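Local coordinates for protein succinyl-CoA:3-ketoacid coenzyme A transferase subunit B (Helicobacter pylori, PDB 3RRL) that transfers coenzyme A from succinyl-CoA to a 3-oxo acid, giving a 3-oxoacyl-CoA and succinate, as the B subunit of a 3-oxoacid CoA-transferase, at residues E3-R8 with I136-H141; L62-A65 with T69-V72; A110-P115 with K120-A125; H165-I168 with V173-F176; T169-F174 with E188-D193. All coordinates share one frame; numbering follows the deposited sequence.

Interaction 1: E3-R8 with I136-H141; sequences EAIIKR and IVIMEH
Ile5 overlaps Ile138, Met139 and Glu140, and it is the one residue of the helical segment that reaches them closely. Its two branches divide the work. The CG2 methyl lies 3.6 Å from CB of Ile138, with the two isoleucine side chains running obliquely past each other. The other branch reaches on along the backbone: CD1 comes within 3.6 Å of the backbone O of Met139 and within 4.2 Å of CG of Glu140. CG1 lies beside the backbone N of Ile5 (chi1 -61°) and the chain then runs extended, which carries CD1 out toward Met139 and Glu140 while CG2 stays above Ile138. A beta-branched residue suits the place, since one side chain supplies both a short arm for Ile138 and a long one for the backbone of Met139 and the CG of Glu140. Met139, modelled as selenomethionine, sends its side chain to the opposite side of the backbone, toward strand 166-168. Glu140 offers its aliphatic CG to Ile5 while its OE2 forms a salt bridge with Arg2, just before the helical segment. This is helix-on-sheet packing of the amino-terminal helix 2-10 against the central parallel strand 134-138, away from the predicted active site. Helix and strand therefore meet through dispersion and the hydrophobic effect, and the ionic tie of Glu140 to Arg2 lies at the margin of that apolar patch.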
# COMPACT_ATOMS: atom_id res chain seq x y z
N GLU B 3 18.16 -22.08 -28.24
CA GLU B 3 17.41 -23.29 -27.94
C GLU B 3 17.95 -24.01 -26.70
O GLU B 3 17.21 -24.29 -25.77
CB GLU B 3 17.39 -24.23 -29.15
CG GLU B 3 16.57 -25.49 -28.91
CD GLU B 3 16.42 -26.34 -30.15
OE1 GLU B 3 16.96 -25.97 -31.22
OE2 GLU B 3 15.74 -27.39 -30.06
N ALA B 4 19.25 -24.30 -26.69
CA ALA B 4 19.85 -25.01 -25.56
C ALA B 4 19.71 -24.21 -24.26
O ALA B 4 19.58 -24.78 -23.18
CB ALA B 4 21.31 -25.34 -25.84
N ILE B 5 19.72 -22.89 -24.37
CA ILE B 5 19.57 -22.02 -23.22
C ILE B 5 18.15 -22.11 -22.67
O ILE B 5 17.94 -22.31 -21.47
CB ILE B 5 19.84 -20.55 -23.59
CG1 ILE B 5 21.28 -20.38 -24.11
CG2 ILE B 5 19.58 -19.65 -22.41
CD1 ILE B 5 21.60 -18.97 -24.61
N ILE B 6 17.19 -21.94 -23.56
CA ILE B 6 15.78 -21.88 -23.19
C ILE B 6 15.31 -23.20 -22.58
O ILE B 6 14.77 -23.22 -21.48
CB ILE B 6 14.92 -21.51 -24.41
CG1 ILE B 6 15.12 -20.03 -24.73
CG2 ILE B 6 13.45 -21.81 -24.15
CD1 ILE B 6 14.74 -19.66 -26.15
N LYS B 7 15.54 -24.28 -23.31
CA LYS B 7 15.18 -25.61 -22.82
C LYS B 7 15.83 -25.98 -21.48
O LYS B 7 15.22 -26.68 -20.67
CB LYS B 7 15.46 -26.67 -23.90
CG LYS B 7 14.50 -26.53 -25.08
CD LYS B 7 14.58 -27.69 -26.05
CE LYS B 7 13.54 -27.51 -27.16
NZ LYS B 7 13.61 -28.59 -28.19
N ARG B 8 17.05 -25.51 -21.24
CA ARG B 8 17.71 -25.79 -19.97
C ARG B 8 17.09 -24.93 -18.87
O ARG B 8 16.88 -25.38 -17.75
CB ARG B 8 19.22 -25.57 -20.06
CG ARG B 8 19.97 -25.75 -18.74
CD ARG B 8 19.70 -27.13 -18.11
NE ARG B 8 20.31 -27.25 -16.79
CZ ARG B 8 19.76 -26.78 -15.67
NH1 ARG B 8 20.38 -26.92 -14.51
NH2 ARG B 8 18.59 -26.16 -15.70
N ILE B 136 17.60 -16.32 -11.75
CA ILE B 136 18.32 -16.99 -12.82
C ILE B 136 18.54 -16.04 -14.01
O ILE B 136 17.60 -15.44 -14.51
CB ILE B 136 17.54 -18.21 -13.34
CG1 ILE B 136 17.20 -19.16 -12.20
CG2 ILE B 136 18.32 -18.93 -14.43
CD1 ILE B 136 16.32 -20.32 -12.62
N VAL B 137 19.79 -15.92 -14.45
CA VAL B 137 20.10 -15.17 -15.66
C VAL B 137 20.37 -16.15 -16.80
O VAL B 137 21.13 -17.11 -16.63
CB VAL B 137 21.32 -14.26 -15.48
CG1 VAL B 137 21.74 -13.66 -16.83
CG2 VAL B 137 21.03 -13.16 -14.48
N ILE B 138 19.75 -15.92 -17.94
CA ILE B 138 19.99 -16.73 -19.12
C ILE B 138 20.46 -15.83 -20.26
O ILE B 138 19.83 -14.81 -20.57
CB ILE B 138 18.76 -17.57 -19.54
CG1 ILE B 138 17.66 -16.67 -20.13
CG2 ILE B 138 18.27 -18.38 -18.35
CD1 ILE B 138 16.49 -17.46 -20.71
N MSE B 139 21.57 -16.21 -20.87
CA MSE B 139 22.33 -15.29 -21.69
C MSE B 139 23.20 -16.03 -22.68
O MSE B 139 23.71 -17.11 -22.38
CB MSE B 139 23.23 -14.51 -20.74
CG MSE B 139 24.04 -13.41 -21.35
SE MSE B 139 25.01 -12.61 -19.88
CE MSE B 139 26.28 -14.04 -19.53
N GLU B 140 23.40 -15.45 -23.86
CA GLU B 140 24.40 -15.98 -24.77
C GLU B 140 25.78 -15.73 -24.16
O GLU B 140 26.03 -14.65 -23.61
CB GLU B 140 24.28 -15.35 -26.16
CG GLU B 140 23.15 -15.95 -27.00
CD GLU B 140 22.77 -15.09 -28.19
OE1 GLU B 140 23.58 -15.00 -29.14
OE2 GLU B 140 21.66 -14.51 -28.17
N HIS B 141 26.65 -16.72 -24.25
CA HIS B 141 27.91 -16.72 -23.50
C HIS B 141 28.90 -15.66 -23.99
O HIS B 141 29.64 -15.08 -23.19
CB HIS B 141 28.56 -18.11 -23.53
CG HIS B 141 29.56 -18.33 -22.44
ND1 HIS B 141 29.30 -19.12 -21.34
CD2 HIS B 141 30.82 -17.87 -22.27
CE1 HIS B 141 30.36 -19.13 -20.54
NE2 HIS B 141 31.30 -18.38 -21.09

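Interaction 2: L62-A65 with T69-V72; sequences LINA and TITV
Leu62 and Ile70 carry most of this contact, their side chains crossing at about a right angle where the two loop segments meet. CG of Leu62 stands 3.9 Å from CG1 of Ile70, and its methyls reach further along 69-72: CD2 approaches CA of Thr71 at 3.8 Å, and CD1 comes within 4.0 Å of CG1 of Val72. Its chi1 of 180° swings CG away from the backbone N and along the other segment. Ile70 answers with its long branch: CD1 of Ile70 lies 3.7 Å from C of Ile63, while CG2 of Ile70 rests 3.9 Å from ND2 of Asn64. Branched apolar residues suit both places, since each touches several atoms of the other segment at once. The backbones are joined by a single bridge pairing Ile63 with Thr69. Its hydrogen bond runs from Ile70 N to Leu62 O, 3.2 Å long and fairly straight at 163°, with the donor above the carbonyl plane. Asn64, an amide whose OD1 can accept the N-H of Glu68, helps shape the link between the segments; its side chain is about 8 Å from that of Glu43, the predicted active-site residue. Thr69 OG1 bonds to the backbone of another protein chain. The loop runs into strand 72-73, whose first residue is Val72; Leu62 and Val72 both rest on Phe78 of strand 76-78, and Ile70 and Val72 pack on Leu46 of strand 46-49.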
# COMPACT_ATOMS: atom_id res chain seq x y z
N LEU B 62 -5.51 -5.27 -21.62
CA LEU B 62 -4.83 -6.43 -21.06
C LEU B 62 -3.54 -6.77 -21.81
O LEU B 62 -3.57 -7.33 -22.91
CB LEU B 62 -5.79 -7.61 -21.07
CG LEU B 62 -5.30 -8.95 -20.54
CD1 LEU B 62 -4.73 -8.80 -19.14
CD2 LEU B 62 -6.45 -9.96 -20.57
N ILE B 63 -2.40 -6.49 -21.18
CA ILE B 63 -1.11 -6.71 -21.82
C ILE B 63 -0.07 -7.23 -20.83
O ILE B 63 -0.26 -7.16 -19.63
CB ILE B 63 -0.55 -5.41 -22.44
CG1 ILE B 63 -0.46 -4.31 -21.38
CG2 ILE B 63 -1.42 -4.97 -23.62
CD1 ILE B 63 0.35 -3.11 -21.81
N ASN B 64 1.02 -7.77 -21.36
CA ASN B 64 2.12 -8.19 -20.52
C ASN B 64 3.13 -7.05 -20.42
O ASN B 64 2.91 -5.98 -20.98
CB ASN B 64 2.77 -9.47 -21.06
CG ASN B 64 3.36 -9.30 -22.46
OD1 ASN B 64 3.59 -8.18 -22.93
ND2 ASN B 64 3.61 -10.42 -23.12
N ALA B 65 4.23 -7.29 -19.72
CA ALA B 65 5.20 -6.23 -19.49
C ALA B 65 5.75 -5.73 -20.82
O ALA B 65 6.22 -4.60 -20.91
CB ALA B 65 6.33 -6.73 -18.61
N THR B 69 -0.61 -7.98 -26.26
CA THR B 69 -1.95 -8.36 -25.84
C THR B 69 -1.99 -9.82 -25.42
O THR B 69 -1.48 -10.70 -26.14
CB THR B 69 -2.99 -8.13 -26.96
OG1 THR B 69 -2.60 -8.85 -28.13
CG2 THR B 69 -3.09 -6.64 -27.27
N ILE B 70 -2.60 -10.09 -24.27
CA ILE B 70 -2.62 -11.44 -23.70
C ILE B 70 -4.00 -11.80 -23.16
O ILE B 70 -4.95 -11.04 -23.30
CB ILE B 70 -1.62 -11.58 -22.55
CG1 ILE B 70 -1.90 -10.53 -21.47
CG2 ILE B 70 -0.19 -11.44 -23.06
CD1 ILE B 70 -1.09 -10.73 -20.19
N THR B 71 -4.08 -12.97 -22.54
CA THR B 71 -5.26 -13.34 -21.76
C THR B 71 -4.83 -13.70 -20.35
O THR B 71 -3.65 -13.61 -20.01
CB THR B 71 -6.02 -14.53 -22.37
OG1 THR B 71 -5.19 -15.70 -22.30
CG2 THR B 71 -6.40 -14.24 -23.83
N VAL B 72 -5.79 -14.10 -19.52
CA VAL B 72 -5.50 -14.52 -18.16
C VAL B 72 -5.98 -15.95 -17.95
O VAL B 72 -6.92 -16.38 -18.63
CB VAL B 72 -6.17 -13.60 -17.12
CG1 VAL B 72 -5.67 -12.18 -17.25
CG2 VAL B 72 -7.68 -13.63 -17.27

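Interaction 3: A110-P115 with K120-A125; sequences ANWMIP and KGMGGA
A Met-aromatic contact joins the irregular middle of strand 109-114, broken there by a bulge or short loop, to the glycine-rich loop leading into helix 125-131, close to the predicted active site: the side chain of Ala125 is about 7 Å from that of Glu43, the residue predicted there. Trp112 and Met122, the latter modelled as selenomethionine, lie side by side and point the same way. The selenomethionine folds back at chi2 and chi3, -69° and -62°, which sets its terminal CE over one face of the indole, 3.8 Å from the centroid of the six-membered ring and only 19° off its normal. SE is farther away, 5.5 Å from that centroid and oblique to the ring. CB of Trp112 meets the backbone O of Gly121 at 3.8 Å. The opposite face of the indole is covered by CB of Met113, and NE1 bonds to the backbone O of Leu158, so the ring's rotation is well fixed. Gly121 and Gly123 both adopt backbone angles that favour glycine, and Met122 to Ala125 form a type II' beta turn. A polarised methyl laid on an electron-rich indole gives a CH-pi attraction, and the contact thus rests on dispersion and weak electrostatics.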
# COMPACT_ATOMS: atom_id res chain seq x y z
N ALA B 110 24.60 -6.93 -15.23
CA ALA B 110 24.36 -5.72 -15.98
C ALA B 110 23.40 -6.01 -17.11
O ALA B 110 23.75 -6.72 -18.04
CB ALA B 110 25.65 -5.16 -16.51
N ASN B 111 22.19 -5.48 -17.04
CA ASN B 111 21.23 -5.66 -18.12
C ASN B 111 20.38 -4.47 -18.54
O ASN B 111 19.47 -4.62 -19.33
CB ASN B 111 20.37 -6.91 -17.91
CG ASN B 111 19.22 -6.68 -16.97
OD1 ASN B 111 19.18 -5.71 -16.24
ND2 ASN B 111 18.27 -7.58 -17.00
N TRP B 112 20.64 -3.29 -18.01
CA TRP B 112 19.79 -2.16 -18.36
C TRP B 112 20.40 -1.04 -19.20
O TRP B 112 19.69 -0.28 -19.82
CB TRP B 112 19.18 -1.55 -17.11
CG TRP B 112 20.14 -0.87 -16.23
CD1 TRP B 112 21.01 -1.44 -15.38
CD2 TRP B 112 20.33 0.54 -16.10
NE1 TRP B 112 21.73 -0.50 -14.73
CE2 TRP B 112 21.32 0.74 -15.15
CE3 TRP B 112 19.74 1.65 -16.69
CZ2 TRP B 112 21.75 1.99 -14.78
CZ3 TRP B 112 20.17 2.89 -16.33
CH2 TRP B 112 21.16 3.05 -15.39
N MSE B 113 21.72 -0.92 -19.19
CA MSE B 113 22.32 0.19 -19.90
C MSE B 113 23.67 -0.07 -20.58
O MSE B 113 24.55 -0.70 -20.02
CB MSE B 113 22.46 1.34 -18.91
CG MSE B 113 23.40 2.42 -19.33
SE MSE B 113 23.39 3.84 -18.02
CE MSE B 113 22.17 5.03 -18.92
N ILE B 114 23.82 0.47 -21.78
CA ILE B 114 25.11 0.60 -22.44
C ILE B 114 25.38 2.08 -22.69
O ILE B 114 24.67 2.72 -23.46
CB ILE B 114 25.14 -0.14 -23.78
CG1 ILE B 114 24.76 -1.61 -23.58
CG2 ILE B 114 26.51 -0.04 -24.42
CD1 ILE B 114 24.57 -2.38 -24.89
N PRO B 115 26.42 2.64 -22.04
CA PRO B 115 26.70 4.08 -22.08
C PRO B 115 26.70 4.66 -23.49
O PRO B 115 27.32 4.09 -24.39
CB PRO B 115 28.10 4.18 -21.49
CG PRO B 115 28.20 3.01 -20.57
CD PRO B 115 27.40 1.91 -21.22
N LYS B 120 17.39 3.02 -22.14
CA LYS B 120 15.95 2.80 -22.17
C LYS B 120 15.45 3.02 -20.76
O LYS B 120 14.58 3.86 -20.50
CB LYS B 120 15.63 1.38 -22.65
N GLY B 121 15.98 2.21 -19.85
CA GLY B 121 15.72 2.35 -18.43
C GLY B 121 15.83 0.96 -17.86
O GLY B 121 16.08 0.02 -18.61
N MSE B 122 15.66 0.83 -16.55
CA MSE B 122 15.73 -0.49 -15.93
C MSE B 122 14.37 -1.18 -15.76
O MSE B 122 14.32 -2.38 -15.48
CB MSE B 122 16.45 -0.43 -14.58
CG MSE B 122 15.70 0.36 -13.50
SE MSE B 122 15.64 2.27 -13.88
CE MSE B 122 17.55 2.65 -13.83
N GLY B 123 13.28 -0.44 -15.93
CA GLY B 123 11.97 -1.02 -15.65
C GLY B 123 11.97 -1.69 -14.27
O GLY B 123 12.46 -1.13 -13.30
N GLY B 124 11.46 -2.92 -14.20
CA GLY B 124 11.38 -3.62 -12.93
C GLY B 124 12.53 -4.57 -12.62
O GLY B 124 12.52 -5.26 -11.60
N ALA B 125 13.55 -4.59 -13.48
CA ALA B 125 14.67 -5.52 -13.32
C ALA B 125 15.42 -5.35 -11.99
O ALA B 125 15.80 -6.34 -11.35
CB ALA B 125 15.63 -5.39 -14.49

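Interaction 4: H165-I168 with V173-F176; sequences HQLI and VFEF
Leu167 faces Phe174 across an antiparallel hairpin, and its side chain is followed most easily from the root outward. CB lies at the edge of the Phe176 ring, in its plane, 3.9 Å from CE1. A chi1 of 163° puts CG on the side remote from the backbone N and directs the branch along the neighbouring side chain of Phe174, which points the same way. At the tip, CD2 meets CD2 of Phe174 at 4.0 Å, whereas CD1 turns back toward strand 134-138, near Val137 O. A branched leucine can thus touch both Phe174 and Phe176, and the adjoining strand. Beneath this apolar layer Leu167 and Phe174 form a hydrogen-bonded pair: Leu167 N to Phe174 O is 2.9 Å, with its donor tilted from the carbonyl plane, and Phe174 N to Leu167 O is 2.8 Å, in the carbonyl plane. A third bond, Phe176 N to His165 O at 3.0 Å, is more bent, with an angle of 144° at the hydrogen. The other face carries Gln166, Ile168, Val173 and Glu175. There the extended Gln166 brings NE2 within 3.7 Å of CG1 of Val173, while its amide is satisfied by Lys134 and Glu12. Flanking the hairpin in the mixed sheet are strand 134-138 beside 166-168 and strand 180-186 beside 172-177. Helix 2-10 lies over the face of Gln166, Ile168 and Val173 through Arg8, and Met181 of strand 180-186 packs on Leu167, Phe174 and Phe176.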
# COMPACT_ATOMS: atom_id res chain seq x y z
N HIS B 165 21.79 -16.03 -8.71
CA HIS B 165 21.91 -17.35 -8.10
C HIS B 165 22.44 -18.39 -9.09
O HIS B 165 23.28 -19.22 -8.74
CB HIS B 165 20.57 -17.81 -7.52
CG HIS B 165 20.16 -17.06 -6.30
ND1 HIS B 165 19.30 -15.98 -6.35
CD2 HIS B 165 20.50 -17.21 -5.00
CE1 HIS B 165 19.12 -15.50 -5.13
NE2 HIS B 165 19.84 -16.23 -4.29
N GLN B 166 21.95 -18.32 -10.32
CA GLN B 166 22.30 -19.32 -11.32
C GLN B 166 22.40 -18.66 -12.69
O GLN B 166 21.60 -17.79 -13.04
CB GLN B 166 21.25 -20.43 -11.32
CG GLN B 166 21.37 -21.44 -12.45
CD GLN B 166 20.18 -22.40 -12.49
OE1 GLN B 166 19.04 -21.99 -12.28
NE2 GLN B 166 20.45 -23.67 -12.71
N LEU B 167 23.39 -19.07 -13.46
CA LEU B 167 23.61 -18.51 -14.79
C LEU B 167 23.62 -19.63 -15.82
O LEU B 167 24.41 -20.58 -15.72
CB LEU B 167 24.91 -17.71 -14.84
CG LEU B 167 25.48 -17.41 -16.23
CD1 LEU B 167 24.55 -16.48 -17.02
CD2 LEU B 167 26.89 -16.81 -16.14
N ILE B 168 22.73 -19.53 -16.80
CA ILE B 168 22.63 -20.52 -17.85
C ILE B 168 23.00 -19.87 -19.19
O ILE B 168 22.35 -18.92 -19.61
CB ILE B 168 21.18 -21.05 -17.94
CG1 ILE B 168 20.75 -21.65 -16.60
CG2 ILE B 168 21.05 -22.07 -19.06
CD1 ILE B 168 19.31 -22.17 -16.60
N VAL B 173 26.26 -24.12 -17.30
CA VAL B 173 25.45 -23.71 -16.19
C VAL B 173 26.38 -23.44 -15.00
O VAL B 173 27.21 -24.25 -14.66
CB VAL B 173 24.42 -24.76 -15.80
CG1 VAL B 173 23.59 -24.28 -14.66
CG2 VAL B 173 23.58 -25.12 -16.97
N PHE B 174 26.22 -22.27 -14.39
CA PHE B 174 27.02 -21.87 -13.27
C PHE B 174 26.13 -21.54 -12.09
O PHE B 174 25.01 -21.11 -12.26
CB PHE B 174 27.81 -20.60 -13.58
CG PHE B 174 28.77 -20.73 -14.71
CD1 PHE B 174 30.09 -21.03 -14.48
CD2 PHE B 174 28.36 -20.51 -16.01
CE1 PHE B 174 30.97 -21.13 -15.51
CE2 PHE B 174 29.24 -20.61 -17.04
CZ PHE B 174 30.55 -20.92 -16.80
N GLU B 175 26.65 -21.75 -10.89
CA GLU B 175 25.96 -21.36 -9.67
C GLU B 175 26.82 -20.40 -8.85
O GLU B 175 28.03 -20.35 -9.01
CB GLU B 175 25.56 -22.58 -8.85
CG GLU B 175 24.41 -23.35 -9.47
CD GLU B 175 24.06 -24.63 -8.73
OE1 GLU B 175 24.75 -24.96 -7.74
OE2 GLU B 175 23.10 -25.32 -9.16
N PHE B 176 26.17 -19.63 -7.99
CA PHE B 176 26.87 -18.63 -7.19
C PHE B 176 26.64 -18.85 -5.70
O PHE B 176 25.49 -18.95 -5.26
CB PHE B 176 26.42 -17.23 -7.59
CG PHE B 176 26.86 -16.84 -8.97
CD1 PHE B 176 26.05 -17.09 -10.07
CD2 PHE B 176 28.08 -16.23 -9.17
CE1 PHE B 176 26.46 -16.75 -11.34
CE2 PHE B 176 28.49 -15.88 -10.44
CZ PHE B 176 27.67 -16.14 -11.53

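Interaction 5: T169-F174 with E188-D193; sequences TDLAVF and EGVSLD
A small apolar surface contact ties the turn of the 166-177 hairpin to the loop that precedes the last helix, 192-198. Val190 does the reaching. Its CG1 lies 3.7 Å from the backbone O of Leu171 and 4.2 Å from CD2 of the same residue, the two side chains crossing at about a right angle. The Leu171 oxygen rests against the isopropyl group, and CG2 of Val190 also approaches the backbone O of Asp170 at 4.0 Å, a fit well suited to a short, beta-branched residue. The turn they rest on is an ST motif: Thr169 OG1 accepts from Leu171 N at 3.1 Å and, almost straight at 175°, from Ala172 N at 3.2 Å. One hydroxyl oxygen thereby holds two backbone N-H groups and probably helps fix the carbonyls that Val190 meets. His141 ND1 also pairs with that hydroxyl, and Asp170 OD1 bonds to His141 N, joining the turn to the loop that follows strand 134-138. On the other segment, Gly189 takes a positive phi of 77°, easy for glycine, just before the valine. Ser191 then serves as N-cap, its OG bonding to Gln194 N, and Val195 of the helix packs under Val190.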
# COMPACT_ATOMS: atom_id res chain seq x y z
N THR B 169 24.05 -20.37 -19.83
CA THR B 169 24.39 -19.92 -21.18
C THR B 169 24.34 -21.09 -22.18
O THR B 169 24.00 -22.22 -21.81
CB THR B 169 25.79 -19.25 -21.22
OG1 THR B 169 26.82 -20.25 -21.22
CG2 THR B 169 25.97 -18.32 -20.04
N ASP B 170 24.66 -20.81 -23.44
CA ASP B 170 24.69 -21.85 -24.47
C ASP B 170 25.85 -22.83 -24.26
O ASP B 170 25.91 -23.91 -24.87
CB ASP B 170 24.79 -21.22 -25.87
CG ASP B 170 25.82 -20.10 -25.93
OD1 ASP B 170 25.74 -19.17 -25.10
OD2 ASP B 170 26.73 -20.16 -26.79
N LEU B 171 26.78 -22.45 -23.39
CA LEU B 171 27.95 -23.28 -23.08
C LEU B 171 27.75 -24.06 -21.79
O LEU B 171 27.92 -25.28 -21.76
CB LEU B 171 29.23 -22.45 -23.00
CG LEU B 171 29.62 -21.69 -24.27
CD1 LEU B 171 31.00 -21.05 -24.11
CD2 LEU B 171 29.59 -22.61 -25.47
N ALA B 172 27.44 -23.35 -20.71
CA ALA B 172 27.41 -23.94 -19.39
C ALA B 172 26.40 -23.39 -18.40
O ALA B 172 25.78 -22.36 -18.61
CB ALA B 172 28.78 -23.87 -18.80
N VAL B 173 26.26 -24.12 -17.30
CA VAL B 173 25.45 -23.71 -16.19
C VAL B 173 26.38 -23.44 -15.00
O VAL B 173 27.21 -24.25 -14.66
CB VAL B 173 24.42 -24.76 -15.80
CG1 VAL B 173 23.59 -24.28 -14.66
CG2 VAL B 173 23.58 -25.12 -16.97
N PHE B 174 26.22 -22.27 -14.39
CA PHE B 174 27.02 -21.87 -13.27
C PHE B 174 26.13 -21.54 -12.09
O PHE B 174 25.01 -21.11 -12.26
CB PHE B 174 27.81 -20.60 -13.58
CG PHE B 174 28.77 -20.73 -14.71
CD1 PHE B 174 30.09 -21.03 -14.48
CD2 PHE B 174 28.36 -20.51 -16.01
CE1 PHE B 174 30.97 -21.13 -15.51
CE2 PHE B 174 29.24 -20.61 -17.04
CZ PHE B 174 30.55 -20.92 -16.80
N GLU B 188 25.17 -29.70 -23.85
CA GLU B 188 25.42 -30.82 -24.76
C GLU B 188 26.41 -30.48 -25.87
O GLU B 188 26.25 -29.49 -26.58
CB GLU B 188 24.10 -31.31 -25.38
CG GLU B 188 23.54 -32.57 -24.73
CD GLU B 188 24.38 -33.80 -25.04
OE1 GLU B 188 23.99 -34.91 -24.62
OE2 GLU B 188 25.43 -33.66 -25.70
N GLY B 189 27.45 -31.31 -26.01
CA GLY B 189 28.43 -31.13 -27.06
C GLY B 189 29.44 -30.02 -26.79
O GLY B 189 30.13 -29.55 -27.70
N VAL B 190 29.52 -29.61 -25.52
CA VAL B 190 30.45 -28.57 -25.11
C VAL B 190 31.52 -29.14 -24.18
O VAL B 190 31.24 -30.00 -23.34
CB VAL B 190 29.72 -27.39 -24.45
CG1 VAL B 190 30.71 -26.34 -23.96
CG2 VAL B 190 28.72 -26.76 -25.42
N SER B 191 32.75 -28.66 -24.33
CA SER B 191 33.88 -29.22 -23.59
C SER B 191 34.28 -28.30 -22.46
O SER B 191 34.10 -27.09 -22.53
CB SER B 191 35.08 -29.43 -24.51
OG SER B 191 35.83 -28.23 -24.61
N LEU B 192 34.81 -28.89 -21.39
CA LEU B 192 35.33 -28.11 -20.28
C LEU B 192 36.26 -27.02 -20.79
O LEU B 192 36.17 -25.86 -20.37
CB LEU B 192 36.05 -29.02 -19.28
CG LEU B 192 36.69 -28.31 -18.08
CD1 LEU B 192 35.73 -27.35 -17.41
CD2 LEU B 192 37.24 -29.31 -17.07
N ASP B 193 37.15 -27.38 -21.70
CA ASP B 193 38.13 -26.43 -22.22
C ASP B 193 37.51 -25.30 -23.03
O ASP B 193 38.01 -24.17 -23.00
CB ASP B 193 39.20 -27.16 -23.05
CG ASP B 193 40.32 -27.74 -22.19
OD1 ASP B 193 40.06 -28.09 -21.02
OD2 ASP B 193 41.45 -27.84 -22.70

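Interactions 1, 4 and 5 form one cluster, with centres 10 to 12 Å apart, on the ten-stranded mixed sheet: strand 134-138 neighbours 166-168, which neighbours 172-177. Interactions 4 and 5 share Val173 and Phe174, and both touch the 136-141 segment of interaction 1, through bonds of Val137 to 166-168 and of His141 to Thr169 and Asp170. Along the chain, interactions 2 and 3 fall between the two segments of interaction 1, while 4 and then 5 follow. Interaction 2 stands apart, its centre 35 Å from that of interaction 5. Interactions 2 and 3, about 22 Å apart between centres, both lie near the predicted active site, Glu43, while the cluster builds the sheet away from it.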